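Local coordinates for putative type VI secretion protein (Escherichia coli, PDB 6SKI) that is probably a phospholipase effector of the type VI secretion system, loaded onto the VgrG spike as a toxin, at residues 55-60 with 498-503; 254-259 with 509-514. All coordinates share one frame; numbering follows the deposited sequence.

Overall arrangement
From the N terminus, the chain first passes helix 53-58, then the loop 254-259 that follows strand 237-243, and much later the two strands 500-502 and 509-511, which pair antiparallel. Interaction 1 brings segment 498-503 back to 55-60, closing a loop of 437 residues; interaction 2 returns 509-514 to 254-259 across 249 residues. Their segments alternate along the sequence, so the two closures cross. The centres lie about 8 Å apart, and strands 500-502 and 509-511 are neighbours in one small sheet. Together the contacts join this late pair of strands to an early helix and to a loop of the catalytic family region, with helix 144-154 packing against both.

Interaction 1 (55-60 with 498-503)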
loop_
_atom_site.group_PDB
_atom_site.type_symbol
_atom_site.label_atom_id
_atom_site.label_comp_id
_atom_site.label_asym_id
_atom_site.label_seq_id
_atom_site.Cartn_x
_atom_site.Cartn_y
_atom_site.Cartn_z
ATOM N N SER A 55 10.995 8.911 -2.327
ATOM C CA SER A 55 10.422 7.911 -3.225
ATOM C C SER A 55 10.626 8.299 -4.685
ATOM O O SER A 55 11.022 7.475 -5.523
ATOM C CB SER A 55 8.934 7.747 -2.922
ATOM O OG SER A 55 8.706 6.737 -1.961
ATOM N N ARG A 56 10.349 9.563 -5.006
ATOM C CA ARG A 56 10.526 10.046 -6.368
ATOM C C ARG A 56 11.975 9.912 -6.811
ATOM O O ARG A 56 12.250 9.615 -7.978
ATOM C CB ARG A 56 10.061 11.496 -6.456
ATOM C CG ARG A 56 8.573 11.671 -6.222
ATOM C CD ARG A 56 8.105 13.046 -6.650
ATOM N NE ARG A 56 9.202 14.005 -6.678
ATOM C CZ ARG A 56 9.401 14.934 -5.749
ATOM N NH1 ARG A 56 8.576 15.026 -4.715
ATOM N NH2 ARG A 56 10.424 15.769 -5.851
ATOM N N LEU A 57 12.917 10.119 -5.890
ATOM C CA LEU A 57 14.326 9.957 -6.230
ATOM C C LEU A 57 14.711 8.491 -6.340
ATOM O O LEU A 57 15.569 8.142 -7.154
ATOM C CB LEU A 57 15.206 10.657 -5.198
ATOM C CG LEU A 57 15.077 12.175 -5.153
ATOM C CD1 LEU A 57 16.050 12.756 -4.155
ATOM C CD2 LEU A 57 15.296 12.758 -6.529
ATOM N N MET A 58 14.098 7.624 -5.532
ATOM C CA MET A 58 14.291 6.191 -5.709
ATOM C C MET A 58 13.882 5.757 -7.103
ATOM O O MET A 58 14.471 4.831 -7.668
ATOM C CB MET A 58 13.480 5.418 -4.670
ATOM C CG MET A 58 14.302 4.713 -3.620
ATOM S SD MET A 58 13.296 3.612 -2.616
ATOM C CE MET A 58 13.371 2.105 -3.575
ATOM N N LYS A 59 12.875 6.420 -7.669
ATOM C CA LYS A 59 12.448 6.082 -9.024
ATOM C C LYS A 59 13.528 6.387 -10.064
ATOM O O LYS A 59 13.467 5.865 -11.182
ATOM C CB LYS A 59 11.143 6.803 -9.356
ATOM C CG LYS A 59 9.917 5.947 -9.084
ATOM C CD LYS A 59 8.626 6.661 -9.415
ATOM C CE LYS A 59 8.340 7.762 -8.417
ATOM N NZ LYS A 59 7.221 8.629 -8.870
ATOM N N PHE A 60 14.514 7.229 -9.729
ATOM C CA PHE A 60 15.618 7.488 -10.654
ATOM C C PHE A 60 16.394 6.225 -10.986
ATOM O O PHE A 60 16.954 6.115 -12.081
ATOM C CB PHE A 60 16.589 8.516 -10.077
ATOM C CG PHE A 60 16.256 9.937 -10.412
ATOM C CD1 PHE A 60 16.990 10.622 -11.363
ATOM C CD2 PHE A 60 15.239 10.598 -9.755
ATOM C CE1 PHE A 60 16.703 11.929 -11.665
ATOM C CE2 PHE A 60 14.949 11.909 -10.054
ATOM C CZ PHE A 60 15.683 12.575 -11.010
ATOM N N GLY A 498 16.710 18.524 -8.538
ATOM C CA GLY A 498 17.975 19.190 -8.311
ATOM C C GLY A 498 18.780 18.634 -7.163
ATOM O O GLY A 498 19.766 19.263 -6.756
ATOM N N ASN A 499 18.408 17.478 -6.624
ATOM C CA ASN A 499 19.089 16.875 -5.491
ATOM C C ASN A 499 19.982 15.715 -5.898
ATOM O O ASN A 499 20.525 15.030 -5.029
ATOM C CB ASN A 499 18.064 16.406 -4.460
ATOM C CG ASN A 499 17.350 17.554 -3.792
ATOM O OD1 ASN A 499 17.973 18.389 -3.140
ATOM N ND2 ASN A 499 16.036 17.606 -3.953
ATOM N N LEU A 500 20.149 15.482 -7.196
ATOM C CA LEU A 500 20.935 14.363 -7.685
ATOM C C LEU A 500 21.770 14.816 -8.869
ATOM O O LEU A 500 21.425 15.764 -9.576
ATOM C CB LEU A 500 20.050 13.186 -8.118
ATOM C CG LEU A 500 19.063 12.553 -7.140
ATOM C CD1 LEU A 500 18.347 11.406 -7.820
ATOM C CD2 LEU A 500 19.764 12.066 -5.889
ATOM N N TRP A 501 22.880 14.117 -9.078
ATOM C CA TRP A 501 23.637 14.201 -10.315
ATOM C C TRP A 501 23.883 12.782 -10.795
ATOM O O TRP A 501 24.382 11.949 -10.037
ATOM C CB TRP A 501 24.963 14.946 -10.124
ATOM C CG TRP A 501 25.794 14.973 -11.363
ATOM C CD1 TRP A 501 25.669 15.831 -12.412
ATOM C CD2 TRP A 501 26.873 14.092 -11.690
ATOM N NE1 TRP A 501 26.603 15.542 -13.373
ATOM C CE2 TRP A 501 27.355 14.477 -12.954
ATOM C CE3 TRP A 501 27.481 13.020 -11.036
ATOM C CZ2 TRP A 501 28.413 13.825 -13.575
ATOM C CZ3 TRP A 501 28.529 12.376 -11.655
ATOM C CH2 TRP A 501 28.986 12.781 -12.910
ATOM N N VAL A 502 23.535 12.501 -12.042
ATOM C CA VAL A 502 23.672 11.163 -12.600
ATOM C C VAL A 502 24.837 11.177 -13.574
ATOM O O VAL A 502 24.927 12.065 -14.430
ATOM C CB VAL A 502 22.376 10.696 -13.282
ATOM C CG1 VAL A 502 22.496 9.246 -13.688
ATOM C CG2 VAL A 502 21.194 10.892 -12.354
ATOM N N ASP A 503 25.734 10.211 -13.430
ATOM C CA ASP A 503 26.880 10.132 -14.317
ATOM C C ASP A 503 26.402 9.833 -15.735
ATOM O O ASP A 503 25.733 8.815 -15.954
ATOM C CB ASP A 503 27.851 9.055 -13.842
ATOM C CG ASP A 503 29.174 9.098 -14.576
ATOM O OD1 ASP A 503 29.673 10.210 -14.837
ATOM O OD2 ASP A 503 29.719 8.022 -14.890
#
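A short helix packs on one face of a two-stranded antiparallel sheet here, with Leu57 of helix 53-58 and Phe60, three residues on, meeting Leu500 and Val502 of strand 500-502. Leu500 is the centre of the contact. Its methyl CD1 sits 3.6 Å from Leu57 CD2 and also lies over one face of the Phe60 ring, 3.7 Å from the ring centroid and 16° off the ring normal, which makes a CH-pi contact. The methyl is displaced toward the CG side of the ring, where the nearest ring atom, Phe60 CG, is 3.6 Å from Leu500 CD1. Leu500 keeps CG beside its backbone N (chi1 -57°), with chi2 extended, and this sends CD1 into the angle between Leu57 and the ring. The other branch, CD2, is left to approach Leu57 CD1 at 4.2 Å. Two residues further along the strand, Val502 CG2 adds a looser touch on Phe60 CD1 at 4.3 Å, reaching the ring obliquely. At the other end, Leu57 CD1 touches Asn499 CB at 4.2 Å, the two side chains crossing at about a right angle; the amide ND2 of Asn499 is hydrogen-bonded to Asp497 instead. The side chain of Trp501 points away from the helix. No hydrogen bond links the two segments, and apolar packing alone carries the contact. Around it, Leu146 of helix 144-154 touches Leu57 and Asn499, while Ile509 and Ile511 of the partner strand back Leu500, so the leucine is enclosed from several directions. Leu500 and Val502 face the same side, the alternation of a beta strand, and Leu57 and Phe60 pack on that apolar face of the beta hairpin formed by strands 500-502 and 509-511.

Interaction 2 (254-259 with 509-514); sequences SNFFDI and IFIHRF
A single bridge of parallel type joins the loop after strand 237-243 to strand 509-511, with Phe256 and Ile509 as the bridged pair. Ile509 gives its N-H to Asn255 O, with 2.8 Å between N and O, and takes the N-H of Phe257 on its own O at 2.8 Å, both bonds nearly straight. A third bond continues the pairing through a side chain: Asp258 OD1 accepts the N-H of Ile511, with 2.9 Å between OD1 and N, from the syn side, 27° out of the carboxylate plane. Asp258 CG stands beside its own backbone N (chi1 -55°), which sets OD1 within bonding distance of Ile511 N. Its other oxygen, OD2, lies near the edge of the Arg513 guanidinium, a long salt bridge with NE at 4.0 Å. On the buried side, Ile509 lies over one face of the Phe256 ring, CG2 being 4.0 Å from the ring centroid, and Ile511 CG1 comes to the ring edge. On the solvent side, the Phe257 and Phe510 rings meet obliquely, their centroids 5.1 Å apart and their planes at 34°. Ile150 of helix 144-154 touches Phe256 and Ile259, while Leu146 touches Ile511, closing the apolar side. An irregular loop thus runs alongside the outer edge of a beta hairpin, paired by one parallel bridge and one aspartate-to-backbone bond.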
loop_
_atom_site.group_PDB
_atom_site.type_symbol
_atom_site.label_atom_id
_atom_site.label_comp_id
_atom_site.label_asym_id
_atom_site.label_seq_id
_atom_site.Cartn_x
_atom_site.Cartn_y
_atom_site.Cartn_z
ATOM N N SER A 254 20.318 0.476 -6.105
ATOM C CA SER A 254 21.506 -0.241 -6.557
ATOM C C SER A 254 22.499 0.686 -7.246
ATOM O O SER A 254 23.714 0.488 -7.145
ATOM C CB SER A 254 21.106 -1.384 -7.487
ATOM O OG SER A 254 20.187 -0.944 -8.468
ATOM N N ASN A 255 22.007 1.699 -7.955
ATOM C CA ASN A 255 22.867 2.602 -8.705
ATOM C C ASN A 255 23.156 3.901 -7.970
ATOM O O ASN A 255 23.826 4.773 -8.528
ATOM C CB ASN A 255 22.250 2.911 -10.071
ATOM C CG ASN A 255 22.041 1.672 -10.907
ATOM O OD1 ASN A 255 22.832 0.735 -10.851
ATOM N ND2 ASN A 255 20.973 1.659 -11.688
ATOM N N PHE A 256 22.679 4.053 -6.740
ATOM C CA PHE A 256 23.003 5.215 -5.924
ATOM C C PHE A 256 24.355 4.984 -5.265
ATOM O O PHE A 256 24.504 4.063 -4.458
ATOM C CB PHE A 256 21.934 5.457 -4.863
ATOM C CG PHE A 256 20.664 6.038 -5.399
ATOM C CD1 PHE A 256 20.299 7.333 -5.089
ATOM C CD2 PHE A 256 19.824 5.285 -6.194
ATOM C CE1 PHE A 256 19.131 7.868 -5.575
ATOM C CE2 PHE A 256 18.654 5.815 -6.680
ATOM C CZ PHE A 256 18.310 7.107 -6.369
ATOM N N PHE A 257 25.330 5.831 -5.597
ATOM C CA PHE A 257 26.679 5.653 -5.070
ATOM C C PHE A 257 26.703 5.744 -3.551
ATOM O O PHE A 257 27.461 5.025 -2.889
ATOM C CB PHE A 257 27.612 6.696 -5.679
ATOM C CG PHE A 257 28.986 6.702 -5.082
ATOM C CD1 PHE A 257 29.906 5.730 -5.421
ATOM C CD2 PHE A 257 29.357 7.683 -4.183
ATOM C CE1 PHE A 257 31.165 5.733 -4.872
ATOM C CE2 PHE A 257 30.615 7.690 -3.631
ATOM C CZ PHE A 257 31.521 6.715 -3.977
ATOM N N ASP A 258 25.879 6.621 -2.981
ATOM C CA ASP A 258 25.976 6.910 -1.554
ATOM C C ASP A 258 25.501 5.740 -0.701
ATOM O O ASP A 258 26.062 5.484 0.370
ATOM C CB ASP A 258 25.170 8.165 -1.230
ATOM C CG ASP A 258 25.582 9.352 -2.071
ATOM O OD1 ASP A 258 25.052 9.495 -3.193
ATOM O OD2 ASP A 258 26.429 10.147 -1.612
ATOM N N ILE A 259 24.474 5.021 -1.149
ATOM C CA ILE A 259 23.733 4.113 -0.285
ATOM C C ILE A 259 23.604 2.706 -0.846
ATOM O O ILE A 259 22.966 1.864 -0.211
ATOM C CB ILE A 259 22.338 4.680 0.040
ATOM C CG1 ILE A 259 21.613 5.048 -1.251
ATOM C CG2 ILE A 259 22.457 5.893 0.942
ATOM C CD1 ILE A 259 20.343 5.817 -1.033
ATOM N N ILE A 509 24.101 7.337 -9.633
ATOM C CA ILE A 509 23.445 8.490 -9.037
ATOM C C ILE A 509 24.266 8.950 -7.841
ATOM O O ILE A 509 24.717 8.137 -7.031
ATOM C CB ILE A 509 21.996 8.176 -8.622
ATOM C CG1 ILE A 509 21.203 7.645 -9.815
ATOM C CG2 ILE A 509 21.328 9.409 -8.059
ATOM C CD1 ILE A 509 20.850 6.192 -9.709
ATOM N N PHE A 510 24.448 10.263 -7.738
ATOM C CA PHE A 510 25.232 10.886 -6.681
ATOM C C PHE A 510 24.336 11.919 -6.022
ATOM O O PHE A 510 23.941 12.899 -6.659
ATOM C CB PHE A 510 26.496 11.532 -7.245
ATOM C CG PHE A 510 27.501 10.546 -7.756
ATOM C CD1 PHE A 510 27.464 10.120 -9.069
ATOM C CD2 PHE A 510 28.487 10.051 -6.927
ATOM C CE1 PHE A 510 28.382 9.214 -9.540
ATOM C CE2 PHE A 510 29.410 9.148 -7.397
ATOM C CZ PHE A 510 29.356 8.726 -8.703
ATOM N N ILE A 511 23.998 11.690 -4.755
ATOM C CA ILE A 511 23.137 12.617 -4.042
ATOM C C ILE A 511 23.917 13.877 -3.705
ATOM O O ILE A 511 25.070 13.819 -3.261
ATOM C CB ILE A 511 22.571 11.952 -2.778
ATOM C CG1 ILE A 511 21.797 10.688 -3.150
ATOM C CG2 ILE A 511 21.692 12.914 -2.014
ATOM C CD1 ILE A 511 21.247 9.943 -1.967
ATOM N N HIS A 512 23.294 15.028 -3.930
ATOM C CA HIS A 512 23.894 16.300 -3.550
ATOM C C HIS A 512 23.759 16.451 -2.043
ATOM O O HIS A 512 22.703 16.847 -1.540
ATOM C CB HIS A 512 23.227 17.451 -4.292
ATOM C CG HIS A 512 23.692 17.596 -5.705
ATOM N ND1 HIS A 512 22.974 18.280 -6.660
ATOM C CD2 HIS A 512 24.805 17.140 -6.324
ATOM C CE1 HIS A 512 23.628 18.243 -7.806
ATOM N NE2 HIS A 512 24.741 17.556 -7.630
ATOM N N ARG A 513 24.833 16.141 -1.324
ATOM C CA ARG A 513 24.804 16.059 0.127
ATOM C C ARG A 513 24.959 17.411 0.803
ATOM O O ARG A 513 24.806 17.495 2.025
ATOM C CB ARG A 513 25.903 15.110 0.609
ATOM C CG ARG A 513 25.682 13.672 0.174
ATOM C CD ARG A 513 26.621 12.679 0.851
ATOM N NE ARG A 513 28.036 12.996 0.667
ATOM C CZ ARG A 513 28.772 13.684 1.532
ATOM N NH1 ARG A 513 28.235 14.124 2.661
ATOM N NH2 ARG A 513 30.051 13.923 1.274
ATOM N N PHE A 514 25.252 18.465 0.044
ATOM C CA PHE A 514 25.440 19.799 0.598
ATOM C C PHE A 514 24.416 20.792 0.069
ATOM O O PHE A 514 24.590 22.002 0.250
ATOM C CB PHE A 514 26.859 20.290 0.301
ATOM C CG PHE A 514 27.921 19.309 0.685
ATOM C CD1 PHE A 514 28.828 18.851 -0.252
ATOM C CD2 PHE A 514 28.001 18.828 1.979
ATOM C CE1 PHE A 514 29.800 17.939 0.095
ATOM C CE2 PHE A 514 28.970 17.918 2.331
ATOM C CZ PHE A 514 29.871 17.473 1.388
#